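Local coordinates for capsular polysaccharide biosynthesis protein (Burkholderia pseudomallei, PDB 4BQN), which binds coenzyme A and probably acts as an acetyltransferase in the biosynthesis of capsular polysaccharide, at residues 36-41 and 47-52; 116-121 and 270-275. The protein carries 1 engineered substitution. All coordinates share one frame; numbering follows the deposited sequence.

Contact 1. Residues 36-41 and 47-52; sequences VEMEPC and EQIDRH
His52, on the helix 46-56, and Glu39, in the loop that leads into that helix, make the polar link. His52 NE2 donates to Glu39 OE1 at 2.7 Å with an N-H...O angle of 152°. The acceptor lies in the plane of the imidazole, and it is met on its syn side, somewhat out of the carboxylate plane. A bend at chi2 (80°) folds the Glu39 chain so that its carboxylate turns to the histidine. At the far side of the ring, ND1 is hydrogen-bonded to Thr56 OG1, one helical turn on, so both ring nitrogens are held and the rotation of the imidazole is fixed.

The second kind of contact is flat-on-flat. The side-chain amide of Gln48 stacks on the Glu39 carboxylate with planes only 10° apart, and the two CD atoms, Glu39 CD and Gln48 CD, are 3.6 Å from each other. This is stacking, without a hydrogen bond between them; Gln48 OE1 instead accepts from the backbone N of Ser45, just ahead of the segment, and that bond steadies the amide.

Apolar packing completes the interface. Met38 CG sits 3.7 Å from the centroid of the His52 ring, almost on the ring normal, a CH-pi contact over one face. Met38 SD hangs above the same ring farther off, at 4.7 Å from the centroid. Since chi3 bends the chain, Met38 CE comes back to the helix 3.9 Å from His52 CB, with Ile49 CD1 a little farther off at 4.2 Å. Tyr11, on strand 6-11, touches both Met38 and Ile49.

Chemically, the bond places a hydrogen on NE2, and the neighbouring carboxylate would probably favour a protonated ring. Loop and helix are thus joined by one short polar link, backed by methionine on the ring face.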
loop_
_atom_site.group_PDB
_atom_site.type_symbol
_atom_site.label_atom_id
_atom_site.label_comp_id
_atom_site.label_asym_id
_atom_site.label_seq_id
_atom_site.Cartn_x
_atom_site.Cartn_y
_atom_site.Cartn_z
ATOM N N VAL A 36 10.944 -9.843 17.589
ATOM C CA VAL A 36 12.239 -9.154 17.543
ATOM C C VAL A 36 12.107 -8.186 16.366
ATOM O O VAL A 36 12.036 -8.615 15.213
ATOM C CB VAL A 36 13.414 -10.138 17.342
ATOM C CG1 VAL A 36 14.749 -9.398 17.370
ATOM C CG2 VAL A 36 13.381 -11.233 18.408
ATOM N N GLU A 37 12.048 -6.885 16.651
ATOM C CA GLU A 37 11.717 -5.880 15.627
ATOM C C GLU A 37 12.806 -5.689 14.575
ATOM O O GLU A 37 13.985 -5.610 14.913
ATOM C CB GLU A 37 11.447 -4.523 16.281
ATOM C CG GLU A 37 10.195 -4.455 17.129
ATOM C CD GLU A 37 10.082 -3.140 17.876
ATOM O OE1 GLU A 37 11.118 -2.463 18.051
ATOM O OE2 GLU A 37 8.960 -2.792 18.294
ATOM N N MET A 38 12.412 -5.610 13.303
ATOM C CA MET A 38 13.312 -5.191 12.226
ATOM C C MET A 38 12.747 -3.943 11.581
ATOM O O MET A 38 11.552 -3.877 11.262
ATOM C CB MET A 38 13.466 -6.278 11.161
ATOM C CG MET A 38 14.382 -7.401 11.602
ATOM S SD MET A 38 14.629 -8.647 10.332
ATOM C CE MET A 38 15.418 -7.741 9.006
ATOM N N GLU A 39 13.614 -2.963 11.358
ATOM C CA GLU A 39 13.227 -1.757 10.639
ATOM C C GLU A 39 12.789 -2.128 9.226
ATOM O O GLU A 39 13.382 -3.001 8.604
ATOM C CB GLU A 39 14.399 -0.766 10.563
ATOM C CG GLU A 39 14.857 -0.214 11.912
ATOM C CD GLU A 39 15.760 -1.166 12.685
ATOM O OE1 GLU A 39 16.222 -2.180 12.124
ATOM O OE2 GLU A 39 16.016 -0.885 13.871
ATOM N N PRO A 40 11.752 -1.457 8.706
ATOM C CA PRO A 40 11.310 -1.790 7.352
ATOM C C PRO A 40 12.298 -1.363 6.255
ATOM O O PRO A 40 13.243 -0.610 6.502
ATOM C CB PRO A 40 9.960 -1.064 7.228
ATOM C CG PRO A 40 9.976 -0.014 8.280
ATOM C CD PRO A 40 10.843 -0.525 9.396
ATOM N N CYS A 41 12.065 -1.860 5.045
ATOM C CA CYS A 41 13.006 -1.773 3.949
ATOM C C CYS A 41 13.319 -0.340 3.518
ATOM O O CYS A 41 14.401 -0.082 2.999
ATOM C CB CYS A 41 12.482 -2.577 2.748
ATOM S SG CYS A 41 10.932 -1.980 2.030
ATOM N N GLU A 47 23.940 -0.160 8.816
ATOM C CA GLU A 47 24.395 -0.704 10.080
ATOM C C GLU A 47 23.303 -1.599 10.678
ATOM O O GLU A 47 23.586 -2.694 11.174
ATOM C CB GLU A 47 24.787 0.426 11.037
ATOM C CG GLU A 47 26.082 1.146 10.666
ATOM C CD GLU A 47 25.984 1.998 9.406
ATOM O OE1 GLU A 47 24.894 2.542 9.112
ATOM O OE2 GLU A 47 27.012 2.136 8.708
ATOM N N GLN A 48 22.054 -1.151 10.599
ATOM C CA GLN A 48 20.939 -1.936 11.141
ATOM C C GLN A 48 20.729 -3.237 10.385
ATOM O O GLN A 48 20.563 -4.300 10.995
ATOM C CB GLN A 48 19.647 -1.128 11.153
ATOM C CG GLN A 48 19.663 -0.043 12.214
ATOM C CD GLN A 48 18.579 0.990 12.043
ATOM O OE1 GLN A 48 18.003 1.148 10.971
ATOM N NE2 GLN A 48 18.315 1.732 13.109
ATOM N N ILE A 49 20.739 -3.157 9.061
ATOM C CA ILE A 49 20.494 -4.357 8.263
ATOM C C ILE A 49 21.623 -5.382 8.398
ATOM O O ILE A 49 21.369 -6.605 8.415
ATOM C CB ILE A 49 20.119 -4.027 6.794
ATOM C CG1 ILE A 49 19.157 -5.087 6.250
ATOM C CG2 ILE A 49 21.351 -3.855 5.911
ATOM C CD1 ILE A 49 17.744 -4.976 6.797
ATOM N N ASP A 50 22.859 -4.879 8.523
ATOM C CA ASP A 50 24.019 -5.736 8.798
ATOM C C ASP A 50 23.836 -6.478 10.121
ATOM O O ASP A 50 24.067 -7.692 10.200
ATOM C CB ASP A 50 25.308 -4.909 8.888
ATOM C CG ASP A 50 25.861 -4.489 7.528
ATOM O OD1 ASP A 50 25.444 -5.000 6.464
ATOM O OD2 ASP A 50 26.765 -3.627 7.536
ATOM N N ARG A 51 23.408 -5.756 11.157
ATOM C CA ARG A 51 23.220 -6.329 12.486
ATOM C C ARG A 51 22.118 -7.393 12.458
ATOM O O ARG A 51 22.235 -8.453 13.078
ATOM C CB ARG A 51 22.870 -5.211 13.467
ATOM C CG ARG A 51 22.867 -5.609 14.938
ATOM C CD ARG A 51 22.738 -4.396 15.860
ATOM N NE ARG A 51 23.163 -3.157 15.205
ATOM C CZ ARG A 51 22.362 -2.128 14.930
ATOM N NH1 ARG A 51 21.082 -2.154 15.277
ATOM N NH2 ARG A 51 22.849 -1.061 14.311
ATOM N N HIS A 52 21.038 -7.109 11.731
ATOM C CA HIS A 52 19.957 -8.078 11.671
ATOM C C HIS A 52 20.392 -9.352 10.967
ATOM O O HIS A 52 19.997 -10.434 11.387
ATOM C CB HIS A 52 18.717 -7.497 11.006
ATOM C CG HIS A 52 18.032 -6.468 11.841
ATOM N ND1 HIS A 52 17.705 -6.682 13.165
ATOM C CD2 HIS A 52 17.615 -5.217 11.543
ATOM C CE1 HIS A 52 17.120 -5.599 13.647
ATOM N NE2 HIS A 52 17.052 -4.696 12.681
#

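Contact 2. Residues 116-121 and 270-275; sequences HPEGYV and EPYLLE
Tyr272, on the helix 269-281, reaches toward the loop 116-121 and meets Glu118 there. Its CB carries the ring with CG anti to the backbone N (chi1 177°), which sends the phenol off the helix toward the loop. The ring itself stacks with that of Tyr260 and also touches Val262 and Met239. Along one edge, CE1 comes to 3.7 Å from Glu118 OE1, with the carboxylate lying near the plane of the ring. At the tip, Tyr272 OH stands 4.1 Å from Tyr120 O, too far for a direct bond, and a water closes the gap.

That water accepts from Tyr272 OH at 2.6 Å and donates to both Glu118 OE1 and Tyr120 O, each at 2.8 Å. Three bonds therefore tie the helix to two loop residues through one molecule. Glu118 OE2 is meanwhile taken by a salt bridge to Lys267, so each carboxylate oxygen has its own partner.

Within the loop, Glu118 N donates to His116 ND1 at 3.0 Å, and Gly119 N to His116 O. His116 to Gly119 form a type I beta turn, followed by Tyr120, whose hydroxyl bonds to the CoA-binding Asn200. The arrangement is a water-bridged packing of a type I beta turn, just before Tyr120 at the coenzyme A pocket, against helix 269-281.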
loop_
_atom_site.group_PDB
_atom_site.type_symbol
_atom_site.label_atom_id
_atom_site.label_comp_id
_atom_site.label_asym_id
_atom_site.label_seq_id
_atom_site.Cartn_x
_atom_site.Cartn_y
_atom_site.Cartn_z
ATOM N N HIS A 116 7.387 13.928 -2.042
ATOM C CA HIS A 116 6.340 14.797 -1.533
ATOM C C HIS A 116 6.233 14.561 -0.033
ATOM O O HIS A 116 6.253 13.402 0.404
ATOM C CB HIS A 116 5.007 14.494 -2.232
ATOM C CG HIS A 116 3.942 15.500 -1.937
ATOM N ND1 HIS A 116 3.299 15.570 -0.719
ATOM C CD2 HIS A 116 3.447 16.510 -2.689
ATOM C CE1 HIS A 116 2.442 16.576 -0.739
ATOM N NE2 HIS A 116 2.514 17.163 -1.922
ATOM N N PRO A 117 6.112 15.643 0.766
ATOM C CA PRO A 117 6.118 15.446 2.227
ATOM C C PRO A 117 5.003 14.526 2.721
ATOM O O PRO A 117 5.115 13.939 3.792
ATOM C CB PRO A 117 5.954 16.864 2.798
ATOM C CG PRO A 117 5.683 17.761 1.640
ATOM C CD PRO A 117 6.127 17.068 0.390
ATOM N N GLU A 118 3.943 14.391 1.935
ATOM C CA GLU A 118 2.840 13.533 2.307
ATOM C C GLU A 118 2.915 12.134 1.690
ATOM O O GLU A 118 2.113 11.267 2.033
ATOM C CB GLU A 118 1.516 14.237 1.988
ATOM C CG GLU A 118 1.369 15.548 2.769
ATOM C CD GLU A 118 0.337 16.495 2.209
ATOM O OE1 GLU A 118 -0.201 16.230 1.106
ATOM O OE2 GLU A 118 0.072 17.516 2.885
ATOM N N GLY A 119 3.871 11.927 0.777
ATOM C CA GLY A 119 4.128 10.611 0.182
ATOM C C GLY A 119 3.299 10.244 -1.047
ATOM O O GLY A 119 3.536 9.205 -1.673
ATOM N N TYR A 120 2.294 11.057 -1.371
ATOM C CA TYR A 120 1.372 10.770 -2.474
ATOM C C TYR A 120 1.082 12.043 -3.232
ATOM O O TYR A 120 1.110 13.143 -2.652
ATOM C CB TYR A 120 0.048 10.187 -1.962
ATOM C CG TYR A 120 0.250 8.985 -1.093
ATOM C CD1 TYR A 120 0.369 7.714 -1.645
ATOM C CD2 TYR A 120 0.385 9.124 0.291
ATOM C CE1 TYR A 120 0.589 6.607 -0.834
ATOM C CE2 TYR A 120 0.612 8.023 1.100
ATOM C CZ TYR A 120 0.712 6.778 0.533
ATOM O OH TYR A 120 0.921 5.701 1.351
ATOM N N VAL A 121 0.826 11.891 -4.525
ATOM C CA VAL A 121 0.416 12.989 -5.378
ATOM C C VAL A 121 -0.697 12.536 -6.313
ATOM O O VAL A 121 -0.922 11.334 -6.507
ATOM C CB VAL A 121 1.592 13.535 -6.222
ATOM C CG1 VAL A 121 2.689 14.125 -5.333
ATOM C CG2 VAL A 121 2.162 12.459 -7.137
ATOM N N GLU A 270 -10.722 21.083 -2.028
ATOM C CA GLU A 270 -10.361 22.127 -2.984
ATOM C C GLU A 270 -8.926 22.630 -2.770
ATOM O O GLU A 270 -8.122 22.597 -3.711
ATOM C CB GLU A 270 -11.371 23.286 -2.989
ATOM C CG GLU A 270 -11.057 24.361 -4.019
ATOM C CD GLU A 270 -12.105 25.456 -4.073
ATOM O OE1 GLU A 270 -12.728 25.753 -3.029
ATOM O OE2 GLU A 270 -12.303 26.031 -5.164
ATOM N N PRO A 271 -8.589 23.081 -1.534
ATOM C CA PRO A 271 -7.203 23.498 -1.347
ATOM C C PRO A 271 -6.206 22.364 -1.533
ATOM O O PRO A 271 -5.110 22.613 -2.017
ATOM C CB PRO A 271 -7.163 24.011 0.102
ATOM C CG PRO A 271 -8.408 23.523 0.742
ATOM C CD PRO A 271 -9.413 23.416 -0.356
ATOM N N TYR A 272 -6.570 21.139 -1.168
ATOM C CA TYR A 272 -5.676 20.006 -1.394
ATOM C C TYR A 272 -5.307 19.889 -2.880
ATOM O O TYR A 272 -4.120 19.794 -3.257
ATOM C CB TYR A 272 -6.287 18.689 -0.878
ATOM C CG TYR A 272 -5.384 17.514 -1.192
ATOM C CD1 TYR A 272 -4.346 17.160 -0.332
ATOM C CD2 TYR A 272 -5.518 16.802 -2.392
ATOM C CE1 TYR A 272 -3.485 16.114 -0.639
ATOM C CE2 TYR A 272 -4.665 15.755 -2.712
ATOM C CZ TYR A 272 -3.651 15.412 -1.832
ATOM O OH TYR A 272 -2.813 14.382 -2.165
ATOM N N LEU A 273 -6.326 19.903 -3.730
ATOM C CA LEU A 273 -6.100 19.719 -5.157
ATOM C C LEU A 273 -5.410 20.927 -5.791
ATOM O O LEU A 273 -4.542 20.781 -6.639
ATOM C CB LEU A 273 -7.410 19.372 -5.870
ATOM C CG LEU A 273 -8.017 18.015 -5.473
ATOM C CD1 LEU A 273 -9.426 17.903 -6.029
ATOM C CD2 LEU A 273 -7.149 16.852 -5.949
ATOM N N LEU A 274 -5.785 22.129 -5.375
ATOM C CA LEU A 274 -5.077 23.319 -5.831
ATOM C C LEU A 274 -3.591 23.269 -5.459
ATOM O O LEU A 274 -2.728 23.628 -6.270
ATOM C CB LEU A 274 -5.740 24.576 -5.270
ATOM C CG LEU A 274 -7.142 24.908 -5.805
ATOM C CD1 LEU A 274 -7.776 26.043 -5.018
ATOM C CD2 LEU A 274 -7.149 25.217 -7.295
ATOM N N GLU A 275 -3.289 22.808 -4.247
ATOM C CA GLU A 275 -1.894 22.679 -3.802
ATOM C C GLU A 275 -1.122 21.628 -4.602
ATOM O O GLU A 275 0.077 21.752 -4.813
ATOM C CB GLU A 275 -1.830 22.391 -2.300
ATOM C CG GLU A 275 -2.210 23.584 -1.430
ATOM C CD GLU A 275 -2.163 23.303 0.067
ATOM O OE1 GLU A 275 -1.556 22.290 0.478
ATOM O OE2 GLU A 275 -2.737 24.104 0.838
HETATM O O HOH W 1 0.984 19.505 -2.397
HETATM O O HOH W 2 -0.616 14.180 -0.749
#

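How the contacts relate
Following the chain from its N terminus, contact 1 comes first and is local: only five residues separate segments 36-41 and 47-52, so it closes the short connection between strand 33-35, at the edge of the parallel sheet, and helix 46-56. Contact 2 opens later and spans 148 residues, bringing the loop before strand 121-122 to helix 269-281. The two are in series and neither nest nor cross. Their centres lie about 31 Å apart and their nearest atoms about 13 Å. Coenzyme A lies between these regions, touched by Cys41 of the first loop and approached by Tyr120 of the second.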